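Local atomic coordinates of type IV pilus biogenesis factor PilY1 (Pseudomonas aeruginosa, PDB entry 3HX6), a protein that primes type IV pilus assembly, supports twitching motility and host-cell adhesion, and probably regulates pilus retraction through calcium binding and release. Residues 213-227 and 238-252. The protein carries 3 engineered substitutions. Numbering follows the deposited sequence.
Sequences GNGYSSMNDKAALLI and KLEVTGRTGVPNGLS. Engineered in segment 213-227: M219 (natural residue Leu).
L251 brings its CD2 methyl against L225, 3.8 Å from L225 CB, in the beta-propeller of the C-terminal domain. Here the third and fourth strands of one four-stranded blade, 223-229 and 235-241, form an antiparallel hairpin, and the chain then crosses to the next blade at L251. Branched L225 and L239, a hydrogen-bonded pair, extend together from one face of the sheet, with CD2 to CD2 at 4.0 Å; F280 of the next blade packs on both. L251 swings CG away from its own backbone N (chi1 -166°), which carries CD2 over the strand to L225. Small A223 lets N249 lie close, CB to ND2 3.5 Å, while that amide nitrogen bonds D272. Backbone bonds between L225 and L239 run both ways and pair the strands. At the hairpin's margin the extended chain of K222 slants across E240 in a long salt bridge. N214, compact and polar, joins L251 to strand 223-227: its OD1 accepts L251 N at 2.8 Å, nearly straight (166°), and A224 N from above the carbonyl plane, while ND2 donates to K222 O and D190 O, fixing the amide's rotation. G250 runs along the Y216 ring edge, where a CB would clash with G215 O and Y216 CD1. Beyond it, Y216 OH lies 2.5 Å from S252 OG.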
loop_
_atom_site.group_PDB
_atom_site.type_symbol
_atom_site.label_atom_id
_atom_site.label_comp_id
_atom_site.label_asym_id
_atom_site.label_seq_id
_atom_site.Cartn_x
_atom_site.Cartn_y
_atom_site.Cartn_z
ATOM N N GLY A 213 2.216 -31.341 1.435
ATOM C CA GLY A 213 2.101 -32.565 2.206
ATOM C C GLY A 213 1.370 -33.571 1.333
ATOM O O GLY A 213 0.638 -33.169 0.427
ATOM N N ASN A 214 1.557 -34.866 1.582
ATOM C CA ASN A 214 0.891 -35.881 0.765
ATOM C C ASN A 214 -0.616 -35.907 0.996
ATOM O O ASN A 214 -1.372 -36.477 0.210
ATOM C CB ASN A 214 1.484 -37.266 1.036
ATOM C CG ASN A 214 1.151 -37.788 2.421
ATOM O OD1 ASN A 214 1.355 -37.104 3.421
ATOM N ND2 ASN A 214 0.646 -39.017 2.482
ATOM N N GLY A 215 -1.072 -35.287 2.071
ATOM C CA GLY A 215 -2.505 -35.290 2.289
ATOM C C GLY A 215 -2.996 -36.392 3.207
ATOM O O GLY A 215 -2.210 -37.117 3.810
ATOM N N TYR A 216 -4.311 -36.550 3.268
ATOM C CA TYR A 216 -4.901 -37.507 4.187
ATOM C C TYR A 216 -5.571 -38.734 3.591
ATOM O O TYR A 216 -6.075 -38.706 2.474
ATOM C CB TYR A 216 -5.883 -36.743 5.075
ATOM C CG TYR A 216 -5.345 -35.390 5.498
ATOM C CD1 TYR A 216 -4.049 -35.266 5.994
ATOM C CD2 TYR A 216 -6.130 -34.242 5.422
ATOM C CE1 TYR A 216 -3.546 -34.038 6.407
ATOM C CE2 TYR A 216 -5.635 -33.003 5.836
ATOM C CZ TYR A 216 -4.339 -32.914 6.329
ATOM O OH TYR A 216 -3.835 -31.714 6.770
ATOM N N SER A 217 -5.564 -39.813 4.368
ATOM C CA SER A 217 -6.166 -41.079 3.975
ATOM C C SER A 217 -5.547 -41.653 2.714
ATOM O O SER A 217 -6.251 -42.204 1.867
ATOM C CB SER A 217 -7.675 -40.909 3.774
ATOM O OG SER A 217 -8.275 -40.380 4.942
ATOM N N SER A 218 -4.233 -41.510 2.577
ATOM C CA SER A 218 -3.550 -42.062 1.419
ATOM C C SER A 218 -3.569 -43.580 1.600
ATOM O O SER A 218 -3.847 -44.073 2.696
ATOM C CB SER A 218 -2.109 -41.540 1.340
ATOM O OG SER A 218 -1.372 -41.841 2.513
ATOM N N MET A 219 -3.271 -44.306 0.528
ATOM C CA MET A 219 -3.273 -45.770 0.522
ATOM C C MET A 219 -2.730 -46.459 1.777
ATOM O O MET A 219 -3.392 -47.324 2.346
ATOM C CB MET A 219 -2.500 -46.283 -0.695
ATOM C CG MET A 219 -2.628 -47.784 -0.927
ATOM S SD MET A 219 -4.304 -48.295 -1.410
ATOM C CE MET A 219 -5.052 -48.652 0.189
ATOM N N ASN A 220 -1.528 -46.089 2.203
ATOM C CA ASN A 220 -0.929 -46.711 3.375
ATOM C C ASN A 220 -0.864 -45.821 4.614
ATOM O O ASN A 220 -0.052 -46.054 5.513
ATOM C CB ASN A 220 0.464 -47.224 3.017
ATOM C CG ASN A 220 0.418 -48.340 1.990
ATOM O OD1 ASN A 220 -0.113 -49.420 2.254
ATOM N ND2 ASN A 220 0.960 -48.081 0.809
ATOM N N ASP A 221 -1.730 -44.813 4.658
ATOM C CA ASP A 221 -1.798 -43.879 5.782
ATOM C C ASP A 221 -0.462 -43.298 6.221
ATOM O O ASP A 221 -0.262 -43.017 7.405
ATOM C CB ASP A 221 -2.468 -44.544 6.986
ATOM C CG ASP A 221 -3.939 -44.812 6.758
ATOM O OD1 ASP A 221 -4.682 -43.850 6.455
ATOM O OD2 ASP A 221 -4.352 -45.984 6.885
ATOM N N LYS A 222 0.450 -43.111 5.274
ATOM C CA LYS A 222 1.750 -42.546 5.599
ATOM C C LYS A 222 1.721 -41.034 5.451
ATOM O O LYS A 222 0.784 -40.471 4.888
ATOM C CB LYS A 222 2.833 -43.111 4.680
ATOM C CG LYS A 222 3.058 -44.606 4.830
ATOM C CD LYS A 222 4.064 -45.095 3.804
ATOM C CE LYS A 222 4.261 -46.602 3.876
ATOM N NZ LYS A 222 5.215 -47.072 2.830
ATOM N N ALA A 223 2.753 -40.388 5.975
ATOM C CA ALA A 223 2.894 -38.946 5.884
ATOM C C ALA A 223 4.202 -38.701 5.146
ATOM O O ALA A 223 5.212 -39.324 5.460
ATOM C CB ALA A 223 2.948 -38.331 7.274
ATOM N N ALA A 224 4.185 -37.808 4.159
ATOM C CA ALA A 224 5.398 -37.515 3.402
ATOM C C ALA A 224 5.346 -36.152 2.733
ATOM O O ALA A 224 4.281 -35.687 2.336
ATOM C CB ALA A 224 5.625 -38.592 2.342
ATOM N N LEU A 225 6.500 -35.505 2.622
ATOM C CA LEU A 225 6.566 -34.215 1.954
ATOM C C LEU A 225 6.731 -34.547 0.479
ATOM O O LEU A 225 7.589 -35.349 0.109
ATOM C CB LEU A 225 7.777 -33.398 2.427
ATOM C CG LEU A 225 7.852 -31.978 1.843
ATOM C CD1 LEU A 225 6.759 -31.118 2.483
ATOM C CD2 LEU A 225 9.226 -31.360 2.102
ATOM N N LEU A 226 5.899 -33.955 -0.362
ATOM C CA LEU A 226 6.001 -34.199 -1.784
ATOM C C LEU A 226 6.656 -32.984 -2.419
ATOM O O LEU A 226 6.252 -31.848 -2.175
ATOM C CB LEU A 226 4.615 -34.431 -2.398
ATOM C CG LEU A 226 3.788 -35.589 -1.813
ATOM C CD1 LEU A 226 2.476 -35.734 -2.585
ATOM C CD2 LEU A 226 4.587 -36.882 -1.886
ATOM N N ILE A 227 7.690 -33.230 -3.208
ATOM C CA ILE A 227 8.381 -32.163 -3.903
ATOM C C ILE A 227 8.159 -32.483 -5.369
ATOM O O ILE A 227 8.781 -33.384 -5.934
ATOM C CB ILE A 227 9.871 -32.139 -3.540
ATOM C CG1 ILE A 227 10.014 -31.828 -2.044
ATOM C CG2 ILE A 227 10.598 -31.088 -4.373
ATOM C CD1 ILE A 227 11.445 -31.774 -1.539
ATOM N N LYS A 238 10.179 -37.565 -2.606
ATOM C CA LYS A 238 9.134 -37.862 -1.646
ATOM C C LYS A 238 9.924 -38.109 -0.377
ATOM O O LYS A 238 10.754 -39.017 -0.321
ATOM C CB LYS A 238 8.350 -39.117 -2.033
ATOM C CG LYS A 238 7.403 -39.598 -0.939
ATOM C CD LYS A 238 6.110 -40.175 -1.502
ATOM C CE LYS A 238 6.347 -41.358 -2.435
ATOM N NZ LYS A 238 6.699 -42.598 -1.718
ATOM N N LEU A 239 9.697 -37.271 0.624
ATOM C CA LEU A 239 10.388 -37.401 1.894
ATOM C C LEU A 239 9.430 -37.995 2.914
ATOM O O LEU A 239 8.664 -37.279 3.565
ATOM C CB LEU A 239 10.885 -36.030 2.360
ATOM C CG LEU A 239 12.264 -35.550 1.898
ATOM C CD1 LEU A 239 12.664 -36.203 0.594
ATOM C CD2 LEU A 239 12.248 -34.030 1.780
ATOM N N GLU A 240 9.475 -39.316 3.041
ATOM C CA GLU A 240 8.601 -40.000 3.969
ATOM C C GLU A 240 9.066 -39.783 5.390
ATOM O O GLU A 240 10.255 -39.690 5.679
ATOM C CB GLU A 240 8.540 -41.505 3.691
ATOM C CG GLU A 240 7.372 -42.171 4.420
ATOM C CD GLU A 240 7.382 -43.685 4.325
ATOM O OE1 GLU A 240 7.454 -44.216 3.196
ATOM O OE2 GLU A 240 7.313 -44.343 5.384
ATOM N N VAL A 241 8.092 -39.708 6.271
ATOM C CA VAL A 241 8.322 -39.497 7.673
ATOM C C VAL A 241 7.759 -40.744 8.357
ATOM O O VAL A 241 6.781 -41.310 7.877
ATOM C CB VAL A 241 7.590 -38.204 8.070
ATOM C CG1 VAL A 241 6.457 -38.497 9.021
ATOM C CG2 VAL A 241 8.580 -37.207 8.577
ATOM N N THR A 242 8.380 -41.189 9.449
ATOM C CA THR A 242 7.892 -42.388 10.134
ATOM C C THR A 242 6.751 -42.105 11.105
ATOM O O THR A 242 5.628 -42.568 10.899
ATOM C CB THR A 242 9.024 -43.101 10.910
ATOM O OG1 THR A 242 10.068 -43.472 10.000
ATOM C CG2 THR A 242 8.497 -44.359 11.591
ATOM N N GLY A 243 7.036 -41.338 12.152
ATOM C CA GLY A 243 6.015 -41.024 13.135
ATOM C C GLY A 243 5.580 -42.294 13.842
ATOM O O GLY A 243 6.351 -43.246 13.953
ATOM N N ARG A 244 4.341 -42.311 14.320
ATOM C CA ARG A 244 3.795 -43.480 15.004
ATOM C C ARG A 244 3.157 -44.380 13.945
ATOM O O ARG A 244 2.295 -43.937 13.197
ATOM C CB ARG A 244 2.750 -43.031 16.026
ATOM C CG ARG A 244 3.299 -42.102 17.107
ATOM C CD ARG A 244 2.300 -40.998 17.412
ATOM N NE ARG A 244 0.985 -41.558 17.680
ATOM C CZ ARG A 244 -0.158 -40.894 17.566
ATOM N NH1 ARG A 244 -0.169 -39.623 17.184
ATOM N NH2 ARG A 244 -1.295 -41.514 17.835
ATOM N N THR A 245 3.581 -45.639 13.877
ATOM C CA THR A 245 3.047 -46.554 12.867
ATOM C C THR A 245 1.768 -47.279 13.266
ATOM O O THR A 245 1.406 -47.338 14.443
ATOM C CB THR A 245 4.098 -47.606 12.460
ATOM O OG1 THR A 245 4.503 -48.353 13.613
ATOM C CG2 THR A 245 5.318 -46.927 11.847
ATOM N N GLY A 246 1.080 -47.827 12.268
ATOM C CA GLY A 246 -0.160 -48.534 12.529
ATOM C C GLY A 246 -1.288 -47.592 12.908
ATOM O O GLY A 246 -2.394 -48.029 13.242
ATOM N N VAL A 247 -1.003 -46.294 12.873
ATOM C CA VAL A 247 -1.996 -45.268 13.193
ATOM C C VAL A 247 -2.084 -44.325 11.995
ATOM O O VAL A 247 -1.069 -43.847 11.504
ATOM C CB VAL A 247 -1.594 -44.459 14.461
ATOM C CG1 VAL A 247 -2.463 -43.211 14.592
ATOM C CG2 VAL A 247 -1.758 -45.327 15.703
ATOM N N PRO A 248 -3.299 -44.053 11.506
ATOM C CA PRO A 248 -3.464 -43.159 10.354
ATOM C C PRO A 248 -2.631 -41.879 10.446
ATOM O O PRO A 248 -2.538 -41.265 11.510
ATOM C CB PRO A 248 -4.960 -42.864 10.361
ATOM C CG PRO A 248 -5.541 -44.139 10.897
ATOM C CD PRO A 248 -4.608 -44.466 12.043
ATOM N N ASN A 249 -2.013 -41.499 9.332
ATOM C CA ASN A 249 -1.224 -40.275 9.281
ATOM C C ASN A 249 -1.320 -39.671 7.883
ATOM O O ASN A 249 -1.806 -40.308 6.948
ATOM C CB ASN A 249 0.249 -40.535 9.629
ATOM C CG ASN A 249 0.956 -39.278 10.144
ATOM O OD1 ASN A 249 0.348 -38.211 10.239
ATOM N ND2 ASN A 249 2.241 -39.403 10.483
ATOM N N GLY A 250 -0.851 -38.434 7.763
ATOM C CA GLY A 250 -0.871 -37.712 6.505
ATOM C C GLY A 250 -0.162 -36.403 6.787
ATOM O O GLY A 250 -0.331 -35.838 7.871
ATOM N N LEU A 251 0.644 -35.919 5.849
ATOM C CA LEU A 251 1.362 -34.672 6.079
ATOM C C LEU A 251 0.523 -33.479 5.629
ATOM O O LEU A 251 -0.109 -33.526 4.582
ATOM C CB LEU A 251 2.698 -34.674 5.333
ATOM C CG LEU A 251 3.647 -33.561 5.785
ATOM C CD1 LEU A 251 4.063 -33.833 7.234
ATOM C CD2 LEU A 251 4.868 -33.508 4.887
ATOM N N SER A 252 0.536 -32.406 6.416
ATOM C CA SER A 252 -0.248 -31.215 6.099
ATOM C C SER A 252 0.540 -30.121 5.381
ATOM O O SER A 252 1.642 -30.364 4.882
ATOM C CB SER A 252 -0.867 -30.656 7.381
ATOM O OG SER A 252 -1.664 -31.645 8.014
HETATM O O HOH W 1 -2.387 -39.938 4.235
HETATM O O HOH W 2 -4.571 -40.779 6.814
HETATM O O HOH W 3 0.910 -44.022 9.821
HETATM O O HOH W 4 4.358 -41.893 7.619
#